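Local structure of Pab-dependent poly(a)-specific ribonuclease subunit PAN2 (Neurospora crassa, 4CZW) at residues V56-Q69 with M391-W405. The protein is probably the catalytic subunit of the PAN deadenylation complex, an exoribonuclease that shortens the poly(A) tails of mRNA. Sequence-based numbering, arbitrary orientation.
Sequences VMHYTPLLRNMALQ and MFQVKAANHRFNMDW
In the pseudo-UCH (USP-like) domain, strand 385-394 and the chain after it pack along the end of helix 51-58, where Val56 meets Met391, and along helix 61-71 as far as Leu68 and Trp405. Helix 61-69 and strand 391-394 cross at nearly a right angle. CB of selenomethionine Met391 meets CG1 of Val56 at 3.5 Å. Bends in the Met391 chain (chi2 75°, chi3 65°) bring its CE to 4.1 Å from CG of Met57. At the first turn of helix 61-71, the Gln393 amide crosses the Pro61 ring, with NE2 of Gln393 3.4 Å from CG of Pro61. OE1 of Gln393 accepts a weak but fairly straight bond from N of Leu62 (3.4 Å). NE2 of Gln393 anchors the amide by donating to OD1 of Asn398 at 2.8 Å. CG of Leu62 rests on CB of Ala397 at 3.7 Å. Further along, a water bridges OD1 of Asn65 and N of Asn402. NE2 of Gln69 donates to OD1 of Asn65 and, weakly, to OD1 of Asn402 (2.9 Å). OD1 of Asn402 also accepts from the backbone N of Asp404, an Asx turn. CB of Leu68 makes a CH-pi contact 3.8 Å from the centroid of the five-membered ring of Trp405, 6° off its normal, and CD1 of Leu68 lies by CE2. A serine in place of Trp405 would probably leave Leu68 without this aromatic face and open a gap beside the helix. Gln69 precedes His70, a zinc ligand. The packing is part of the USP-like scaffold.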
ATOM      1  N   VAL A  56      -0.381   5.974   6.666  1.00 43.83           N
ATOM      2  CA  VAL A  56      -1.343   6.058   7.758  1.00 39.10           C
ATOM      3  C   VAL A  56      -2.248   4.827   7.800  1.00 35.66           C
ATOM      4  O   VAL A  56      -2.525   4.285   8.870  1.00 39.43           O
ATOM      5  CB  VAL A  56      -2.208   7.331   7.640  1.00 31.59           C
ATOM      6  CG1 VAL A  56      -3.297   7.335   8.689  1.00 39.05           C
ATOM      7  CG2 VAL A  56      -1.341   8.573   7.774  1.00 34.64           C
HETATM    8  N   MSE A  57      -2.692   4.382   6.629  1.00 36.85           N
HETATM    9  CA  MSE A  57      -3.538   3.197   6.532  1.00 38.45           C
HETATM   10  C   MSE A  57      -2.780   1.928   6.909  1.00 42.46           C
HETATM   11  O   MSE A  57      -3.346   1.015   7.510  1.00 46.41           O
HETATM   12  CB  MSE A  57      -4.107   3.058   5.119  1.00 38.63           C
HETATM   13  CG  MSE A  57      -5.098   4.140   4.728  1.00 41.04           C
HETATM   14 SE   MSE A  57      -5.802   3.873   2.931  1.00 49.09          SE
HETATM   15  CE  MSE A  57      -6.664   2.146   3.204  1.00 29.16           C
ATOM     16  N   HIS A  58      -1.499   1.875   6.553  1.00 41.78           N
ATOM     17  CA  HIS A  58      -0.677   0.693   6.797  1.00 44.49           C
ATOM     18  C   HIS A  58      -0.490   0.414   8.284  1.00 42.86           C
ATOM     19  O   HIS A  58      -0.476  -0.741   8.710  1.00 42.01           O
ATOM     20  CB  HIS A  58       0.691   0.843   6.129  1.00 40.17           C
ATOM     21  CG  HIS A  58       1.659  -0.240   6.492  1.00 39.85           C
ATOM     22  ND1 HIS A  58       2.720  -0.036   7.346  1.00 45.59           N
ATOM     23  CD2 HIS A  58       1.717  -1.544   6.126  1.00 45.17           C
ATOM     24  CE1 HIS A  58       3.395  -1.163   7.486  1.00 42.54           C
ATOM     25  NE2 HIS A  58       2.806  -2.093   6.756  1.00 44.02           N
ATOM     26  N   TYR A  59      -0.340   1.475   9.069  1.00 35.67           N
ATOM     27  CA  TYR A  59      -0.149   1.327  10.506  1.00 41.01           C
ATOM     28  C   TYR A  59      -1.482   1.379  11.241  1.00 43.93           C
ATOM     29  O   TYR A  59      -1.532   1.601  12.451  1.00 45.83           O
ATOM     30  CB  TYR A  59       0.806   2.399  11.031  1.00 41.84           C
ATOM     31  CG  TYR A  59       2.221   2.220  10.526  1.00 48.25           C
ATOM     32  CD1 TYR A  59       3.088   1.327  11.141  1.00 43.53           C
ATOM     33  CD2 TYR A  59       2.684   2.932   9.428  1.00 47.31           C
ATOM     34  CE1 TYR A  59       4.380   1.153  10.681  1.00 45.88           C
ATOM     35  CE2 TYR A  59       3.975   2.765   8.961  1.00 49.88           C
ATOM     36  CZ  TYR A  59       4.818   1.875   9.591  1.00 51.78           C
ATOM     37  OH  TYR A  59       6.103   1.705   9.130  1.00 52.79           O
ATOM     38  N   THR A  60      -2.559   1.176  10.490  1.00 46.45           N
ATOM     39  CA  THR A  60      -3.880   0.970  11.063  1.00 42.49           C
ATOM     40  C   THR A  60      -4.196  -0.520  10.989  1.00 36.98           C
ATOM     41  O   THR A  60      -4.624  -1.010   9.944  1.00 41.86           O
ATOM     42  CB  THR A  60      -4.965   1.778  10.326  1.00 43.21           C
ATOM     43  OG1 THR A  60      -4.567   3.153  10.241  1.00 45.74           O
ATOM     44  CG2 THR A  60      -6.296   1.681  11.056  1.00 31.25           C
ATOM     45  N   PRO A  61      -3.973  -1.241  12.101  1.00 40.32           N
ATOM     46  CA  PRO A  61      -4.051  -2.705  12.203  1.00 35.66           C
ATOM     47  C   PRO A  61      -5.263  -3.324  11.509  1.00 44.75           C
ATOM     48  O   PRO A  61      -5.123  -4.342  10.832  1.00 49.05           O
ATOM     49  CB  PRO A  61      -4.123  -2.937  13.714  1.00 36.39           C
ATOM     50  CG  PRO A  61      -3.351  -1.805  14.285  1.00 39.84           C
ATOM     51  CD  PRO A  61      -3.644  -0.623  13.398  1.00 43.25           C
ATOM     52  N   LEU A  62      -6.433  -2.713  11.673  1.00 47.67           N
ATOM     53  CA  LEU A  62      -7.650  -3.231  11.061  1.00 39.38           C
ATOM     54  C   LEU A  62      -7.625  -3.090   9.543  1.00 47.01           C
ATOM     55  O   LEU A  62      -8.183  -3.920   8.828  1.00 45.74           O
ATOM     56  CB  LEU A  62      -8.878  -2.523  11.630  1.00 45.79           C
ATOM     57  CG  LEU A  62      -9.231  -2.878  13.074  1.00 52.93           C
ATOM     58  CD1 LEU A  62     -10.448  -2.097  13.536  1.00 51.15           C
ATOM     59  CD2 LEU A  62      -9.464  -4.375  13.209  1.00 44.30           C
ATOM     60  N   LEU A  63      -6.974  -2.038   9.055  1.00 42.17           N
ATOM     61  CA  LEU A  63      -6.874  -1.808   7.619  1.00 44.06           C
ATOM     62  C   LEU A  63      -5.830  -2.714   6.975  1.00 45.42           C
ATOM     63  O   LEU A  63      -6.049  -3.242   5.885  1.00 45.26           O
ATOM     64  CB  LEU A  63      -6.542  -0.342   7.327  1.00 44.03           C
ATOM     65  CG  LEU A  63      -7.653   0.675   7.592  1.00 48.51           C
ATOM     66  CD1 LEU A  63      -7.210   2.070   7.185  1.00 44.54           C
ATOM     67  CD2 LEU A  63      -8.922   0.275   6.859  1.00 44.30           C
ATOM     68  N   ARG A  64      -4.695  -2.892   7.649  1.00 48.72           N
ATOM     69  CA  ARG A  64      -3.617  -3.720   7.118  1.00 50.88           C
ATOM     70  C   ARG A  64      -4.041  -5.184   7.037  1.00 46.97           C
ATOM     71  O   ARG A  64      -3.794  -5.854   6.036  1.00 42.83           O
ATOM     72  CB  ARG A  64      -2.351  -3.589   7.971  1.00 41.44           C
ATOM     73  CG  ARG A  64      -1.128  -4.243   7.338  1.00 50.27           C
ATOM     74  CD  ARG A  64      -0.053  -4.589   8.362  1.00 45.63           C
ATOM     75  NE  ARG A  64       0.638  -3.416   8.889  1.00 45.53           N
ATOM     76  CZ  ARG A  64       1.646  -3.473   9.755  1.00 51.33           C
ATOM     77  NH1 ARG A  64       2.083  -4.648  10.190  1.00 62.99           N
ATOM     78  NH2 ARG A  64       2.220  -2.358  10.186  1.00 48.42           N
ATOM     79  N   ASN A  65      -4.679  -5.671   8.097  1.00 45.75           N
ATOM     80  CA  ASN A  65      -5.183  -7.038   8.122  1.00 43.68           C
ATOM     81  C   ASN A  65      -6.232  -7.261   7.039  1.00 53.30           C
ATOM     82  O   ASN A  65      -6.187  -8.251   6.311  1.00 52.12           O
ATOM     83  CB  ASN A  65      -5.764  -7.367   9.498  1.00 41.21           C
ATOM     84  CG  ASN A  65      -6.324  -8.774   9.573  1.00 50.13           C
ATOM     85  OD1 ASN A  65      -5.586  -9.740   9.767  1.00 51.01           O
ATOM     86  ND2 ASN A  65      -7.638  -8.896   9.421  1.00 48.30           N
HETATM   87  N   MSE A  66      -7.167  -6.319   6.940  1.00 46.56           N
HETATM   88  CA  MSE A  66      -8.242  -6.369   5.955  1.00 45.14           C
HETATM   89  C   MSE A  66      -7.720  -6.596   4.538  1.00 47.09           C
HETATM   90  O   MSE A  66      -8.241  -7.433   3.801  1.00 48.11           O
HETATM   91  CB  MSE A  66      -9.051  -5.073   6.010  1.00 50.52           C
HETATM   92  CG  MSE A  66     -10.260  -5.033   5.097  1.00 62.25           C
HETATM   93 SE   MSE A  66     -11.115  -3.281   5.135  1.00 70.08          SE
HETATM   94  CE  MSE A  66     -11.198  -3.035   7.064  1.00 48.62           C
ATOM     95  N   ALA A  67      -6.683  -5.852   4.171  1.00 43.71           N
ATOM     96  CA  ALA A  67      -6.112  -5.933   2.831  1.00 45.79           C
ATOM     97  C   ALA A  67      -5.372  -7.249   2.611  1.00 50.61           C
ATOM     98  O   ALA A  67      -5.468  -7.853   1.542  1.00 45.91           O
ATOM     99  CB  ALA A  67      -5.180  -4.756   2.586  1.00 39.67           C
ATOM    100  N   LEU A  68      -4.634  -7.688   3.627  1.00 40.57           N
ATOM    101  CA  LEU A  68      -3.844  -8.909   3.527  1.00 44.34           C
ATOM    102  C   LEU A  68      -4.722 -10.155   3.450  1.00 48.67           C
ATOM    103  O   LEU A  68      -4.403 -11.100   2.730  1.00 51.32           O
ATOM    104  CB  LEU A  68      -2.882  -9.018   4.711  1.00 49.04           C
ATOM    105  CG  LEU A  68      -1.716  -8.028   4.713  1.00 46.69           C
ATOM    106  CD1 LEU A  68      -0.904  -8.156   5.991  1.00 36.95           C
ATOM    107  CD2 LEU A  68      -0.833  -8.240   3.494  1.00 46.16           C
ATOM    108  N   GLN A  69      -5.826 -10.152   4.192  1.00 52.27           N
ATOM    109  CA  GLN A  69      -6.750 -11.282   4.180  1.00 45.90           C
ATOM    110  C   GLN A  69      -7.414 -11.430   2.814  1.00 43.07           C
ATOM    111  O   GLN A  69      -7.814 -12.526   2.428  1.00 49.09           O
ATOM    112  CB  GLN A  69      -7.817 -11.128   5.267  1.00 39.05           C
ATOM    113  CG  GLN A  69      -7.280 -11.105   6.692  1.00 40.97           C
ATOM    114  CD  GLN A  69      -6.700 -12.433   7.133  1.00 48.55           C
ATOM    115  OE1 GLN A  69      -6.982 -13.476   6.543  1.00 50.88           O
ATOM    116  NE2 GLN A  69      -5.883 -12.403   8.180  1.00 46.46           N
HETATM  117  N   MSE A 391      -6.893   9.804  11.277  1.00 38.92           N
HETATM  118  CA  MSE A 391      -7.278   8.398  11.345  1.00 43.65           C
HETATM  119  C   MSE A 391      -7.376   7.869  12.772  1.00 44.17           C
HETATM  120  O   MSE A 391      -6.393   7.857  13.513  1.00 44.62           O
HETATM  121  CB  MSE A 391      -6.284   7.544  10.557  1.00 37.81           C
HETATM  122  CG  MSE A 391      -6.698   6.092  10.391  1.00 45.09           C
HETATM  123 SE   MSE A 391      -8.118   5.858   9.073  1.00 55.37          SE
HETATM  124  CE  MSE A 391      -7.152   6.425   7.476  1.00 44.92           C
ATOM    125  N   PHE A 392      -8.573   7.427  13.147  1.00 46.20           N
ATOM    126  CA  PHE A 392      -8.788   6.765  14.427  1.00 42.29           C
ATOM    127  C   PHE A 392      -9.194   5.312  14.212  1.00 42.76           C
ATOM    128  O   PHE A 392      -9.810   4.974  13.202  1.00 48.00           O
ATOM    129  CB  PHE A 392      -9.868   7.480  15.244  1.00 41.96           C
ATOM    130  CG  PHE A 392      -9.408   8.756  15.886  1.00 33.58           C
ATOM    131  CD1 PHE A 392      -8.801   8.742  17.133  1.00 44.29           C
ATOM    132  CD2 PHE A 392      -9.600   9.972  15.255  1.00 34.81           C
ATOM    133  CE1 PHE A 392      -8.385   9.916  17.730  1.00 43.12           C
ATOM    134  CE2 PHE A 392      -9.187  11.151  15.849  1.00 33.16           C
ATOM    135  CZ  PHE A 392      -8.576  11.122  17.086  1.00 33.63           C
ATOM    136  N   GLN A 393      -8.842   4.455  15.164  1.00 38.68           N
ATOM    137  CA  GLN A 393      -9.361   3.095  15.189  1.00 39.64           C
ATOM    138  C   GLN A 393      -9.670   2.720  16.631  1.00 43.03           C
ATOM    139  O   GLN A 393      -9.145   3.332  17.561  1.00 44.76           O
ATOM    140  CB  GLN A 393      -8.371   2.102  14.571  1.00 39.07           C
ATOM    141  CG  GLN A 393      -7.310   1.587  15.530  1.00 42.51           C
ATOM    142  CD  GLN A 393      -6.713   0.267  15.078  1.00 46.49           C
ATOM    143  OE1 GLN A 393      -6.965  -0.192  13.963  1.00 50.64           O
ATOM    144  NE2 GLN A 393      -5.924  -0.354  15.946  1.00 47.89           N
ATOM    145  N   VAL A 394     -10.532   1.724  16.814  1.00 46.47           N
ATOM    146  CA  VAL A 394     -10.907   1.286  18.153  1.00 46.46           C
ATOM    147  C   VAL A 394      -9.679   0.784  18.912  1.00 49.04           C
ATOM    148  O   VAL A 394      -8.866   0.032  18.373  1.00 52.97           O
ATOM    149  CB  VAL A 394     -11.993   0.190  18.107  1.00 49.26           C
ATOM    150  CG1 VAL A 394     -13.321   0.788  17.673  1.00 47.36           C
ATOM    151  CG2 VAL A 394     -11.591  -0.936  17.170  1.00 46.71           C
ATOM    152  N   LYS A 395      -9.546   1.224  20.159  1.00 46.60           N
ATOM    153  CA  LYS A 395      -8.368   0.922  20.968  1.00 48.33           C
ATOM    154  C   LYS A 395      -8.224  -0.575  21.227  1.00 52.88           C
ATOM    155  O   LYS A 395      -7.119  -1.074  21.437  1.00 54.76           O
ATOM    156  CB  LYS A 395      -8.427   1.683  22.295  1.00 43.57           C
ATOM    157  CG  LYS A 395      -7.164   1.576  23.136  1.00 38.86           C
ATOM    158  CD  LYS A 395      -7.269   2.406  24.404  1.00 49.59           C
ATOM    159  CE  LYS A 395      -5.991   2.323  25.224  1.00 42.38           C
ATOM    160  NZ  LYS A 395      -6.060   3.175  26.444  1.00 48.06           N
ATOM    161  N   ALA A 396      -9.345  -1.287  21.199  1.00 51.35           N
ATOM    162  CA  ALA A 396      -9.340  -2.730  21.407  1.00 54.00           C
ATOM    163  C   ALA A 396      -8.637  -3.456  20.263  1.00 56.86           C
ATOM    164  O   ALA A 396      -8.225  -4.607  20.407  1.00 63.22           O
ATOM    165  CB  ALA A 396     -10.762  -3.245  21.568  1.00 47.54           C
ATOM    166  N   ALA A 397      -8.502  -2.777  19.128  1.00 54.00           N
ATOM    167  CA  ALA A 397      -7.875  -3.367  17.951  1.00 55.60           C
ATOM    168  C   ALA A 397      -6.374  -3.093  17.905  1.00 52.86           C
ATOM    169  O   ALA A 397      -5.676  -3.587  17.020  1.00 51.90           O
ATOM    170  CB  ALA A 397      -8.541  -2.850  16.687  1.00 56.37           C
ATOM    171  N   ASN A 398      -5.882  -2.304  18.854  1.00 48.35           N
ATOM    172  CA  ASN A 398      -4.455  -2.011  18.929  1.00 50.16           C
ATOM    173  C   ASN A 398      -3.639  -3.261  19.234  1.00 57.44           C
ATOM    174  O   ASN A 398      -4.093  -4.144  19.964  1.00 58.21           O
ATOM    175  CB  ASN A 398      -4.177  -0.937  19.982  1.00 52.69           C
ATOM    176  CG  ASN A 398      -4.690   0.428  19.575  1.00 57.21           C
ATOM    177  OD1 ASN A 398      -4.949   0.682  18.399  1.00 50.63           O
ATOM    178  ND2 ASN A 398      -4.827   1.323  20.547  1.00 54.94           N
ATOM    179  N   HIS A 399      -2.439  -3.327  18.660  1.00 56.91           N
ATOM    180  CA  HIS A 399      -1.502  -4.429  18.882  1.00 54.97           C
ATOM    181  C   HIS A 399      -2.089  -5.783  18.485  1.00 54.00           C
ATOM    182  O   HIS A 399      -1.662  -6.824  18.987  1.00 54.00           O
ATOM    183  CB  HIS A 399      -1.056  -4.461  20.347  1.00 53.15           C
ATOM    184  CG  HIS A 399      -0.875  -3.104  20.952  1.00 57.56           C
ATOM    185  ND1 HIS A 399       0.174  -2.274  20.620  1.00 64.19           N
ATOM    186  CD2 HIS A 399      -1.613  -2.429  21.865  1.00 56.53           C
ATOM    187  CE1 HIS A 399       0.075  -1.148  21.304  1.00 62.18           C
ATOM    188  NE2 HIS A 399      -1.001  -1.217  22.067  1.00 57.26           N
ATOM    189  N   ARG A 400      -3.063  -5.763  17.581  1.00 55.01           N
ATOM    190  CA  ARG A 400      -3.706  -6.988  17.116  1.00 57.38           C
ATOM    191  C   ARG A 400      -3.299  -7.318  15.683  1.00 57.83           C
ATOM    192  O   ARG A 400      -3.102  -6.420  14.863  1.00 52.86           O
ATOM    193  CB  ARG A 400      -5.228  -6.862  17.210  1.00 59.58           C
ATOM    194  CG  ARG A 400      -5.768  -6.794  18.630  1.00 64.35           C
ATOM    195  CD  ARG A 400      -5.622  -8.128  19.342  1.00 74.99           C
ATOM    196  NE  ARG A 400      -6.225  -9.219  18.581  1.00 99.04           N
ATOM    197  CZ  ARG A 400      -7.515  -9.538  18.626  1.00 95.76           C
ATOM    198  NH1 ARG A 400      -8.345  -8.849  19.397  1.00 83.41           N
ATOM    199  NH2 ARG A 400      -7.975 -10.548  17.899  1.00 77.50           N
ATOM    200  N   PHE A 401      -3.178  -8.608  15.389  1.00 58.92           N
ATOM    201  CA  PHE A 401      -2.834  -9.061  14.046  1.00 54.25           C
ATOM    202  C   PHE A 401      -3.258 -10.512  13.838  1.00 52.21           C
ATOM    203  O   PHE A 401      -3.524 -11.235  14.799  1.00 54.12           O
ATOM    204  CB  PHE A 401      -1.332  -8.905  13.787  1.00 55.39           C
ATOM    205  CG  PHE A 401      -0.473  -9.810  14.625  1.00 58.66           C
ATOM    206  CD1 PHE A 401      -0.130  -9.459  15.920  1.00 58.75           C
ATOM    207  CD2 PHE A 401       0.002 -11.006  14.112  1.00 64.63           C
ATOM    208  CE1 PHE A 401       0.663 -10.288  16.691  1.00 61.64           C
ATOM    209  CE2 PHE A 401       0.795 -11.839  14.877  1.00 69.37           C
ATOM    210  CZ  PHE A 401       1.126 -11.480  16.168  1.00 64.54           C
ATOM    211  N   ASN A 402      -3.319 -10.932  12.579  1.00 52.25           N
ATOM    212  CA  ASN A 402      -3.693 -12.300  12.241  1.00 52.12           C
ATOM    213  C   ASN A 402      -2.870 -12.814  11.062  1.00 51.37           C
ATOM    214  O   ASN A 402      -2.814 -12.177  10.011  1.00 56.40           O
ATOM    215  CB  ASN A 402      -5.188 -12.380  11.929  1.00 49.22           C
ATOM    216  CG  ASN A 402      -5.646 -13.792  11.630  1.00 54.69           C
ATOM    217  OD1 ASN A 402      -5.770 -14.181  10.470  1.00 52.53           O
ATOM    218  ND2 ASN A 402      -5.901 -14.567  12.678  1.00 56.02           N
HETATM  219  N   MSE A 403      -2.236 -13.968  11.243  1.00 54.25           N
HETATM  220  CA  MSE A 403      -1.298 -14.489  10.252  1.00 53.06           C
HETATM  221  C   MSE A 403      -1.891 -15.600   9.389  1.00 52.75           C
HETATM  222  O   MSE A 403      -1.163 -16.290   8.675  1.00 52.95           O
HETATM  223  CB  MSE A 403      -0.033 -15.003  10.946  1.00 57.69           C
HETATM  224  CG  MSE A 403       0.724 -13.946  11.733  1.00 52.11           C
HETATM  225 SE   MSE A 403       1.355 -12.487  10.606  1.00 68.32          SE
HETATM  226  CE  MSE A 403       2.363 -13.532   9.304  1.00 73.53           C
ATOM    227  N   ASP A 404      -3.208 -15.769   9.450  1.00 54.55           N
ATOM    228  CA  ASP A 404      -3.866 -16.831   8.697  1.00 56.29           C
ATOM    229  C   ASP A 404      -3.821 -16.574   7.192  1.00 50.94           C
ATOM    230  O   ASP A 404      -3.919 -17.508   6.396  1.00 48.70           O
ATOM    231  CB  ASP A 404      -5.316 -16.997   9.152  1.00 55.01           C
ATOM    232  CG  ASP A 404      -5.429 -17.330  10.627  1.00 64.31           C
ATOM    233  OD1 ASP A 404      -4.429 -17.799  11.212  1.00 68.64           O
ATOM    234  OD2 ASP A 404      -6.520 -17.128  11.201  1.00 65.61           O
ATOM    235  N   TRP A 405      -3.673 -15.309   6.808  1.00 46.54           N
ATOM    236  CA  TRP A 405      -3.563 -14.952   5.399  1.00 48.72           C
ATOM    237  C   TRP A 405      -2.293 -15.553   4.806  1.00 51.24           C
ATOM    238  O   TRP A 405      -2.252 -15.912   3.629  1.00 50.07           O
ATOM    239  CB  TRP A 405      -3.568 -13.431   5.216  1.00 47.02           C
ATOM    240  CG  TRP A 405      -2.360 -12.738   5.785  1.00 47.38           C
ATOM    241  CD1 TRP A 405      -2.221 -12.238   7.046  1.00 47.27           C
ATOM    242  CD2 TRP A 405      -1.123 -12.468   5.109  1.00 46.06           C
ATOM    243  NE1 TRP A 405      -0.977 -11.675   7.199  1.00 44.58           N
ATOM    244  CE2 TRP A 405      -0.285 -11.803   6.026  1.00 45.27           C
ATOM    245  CE3 TRP A 405      -0.646 -12.726   3.820  1.00 50.27           C
ATOM    246  CZ2 TRP A 405       1.006 -11.392   5.693  1.00 44.76           C
ATOM    247  CZ3 TRP A 405       0.635 -12.316   3.492  1.00 44.79           C
ATOM    248  CH2 TRP A 405       1.447 -11.657   4.425  1.00 39.22           C
TER
HETATM  249  O   HOH W   1      -2.803  -8.918  10.665  1.00 43.98           O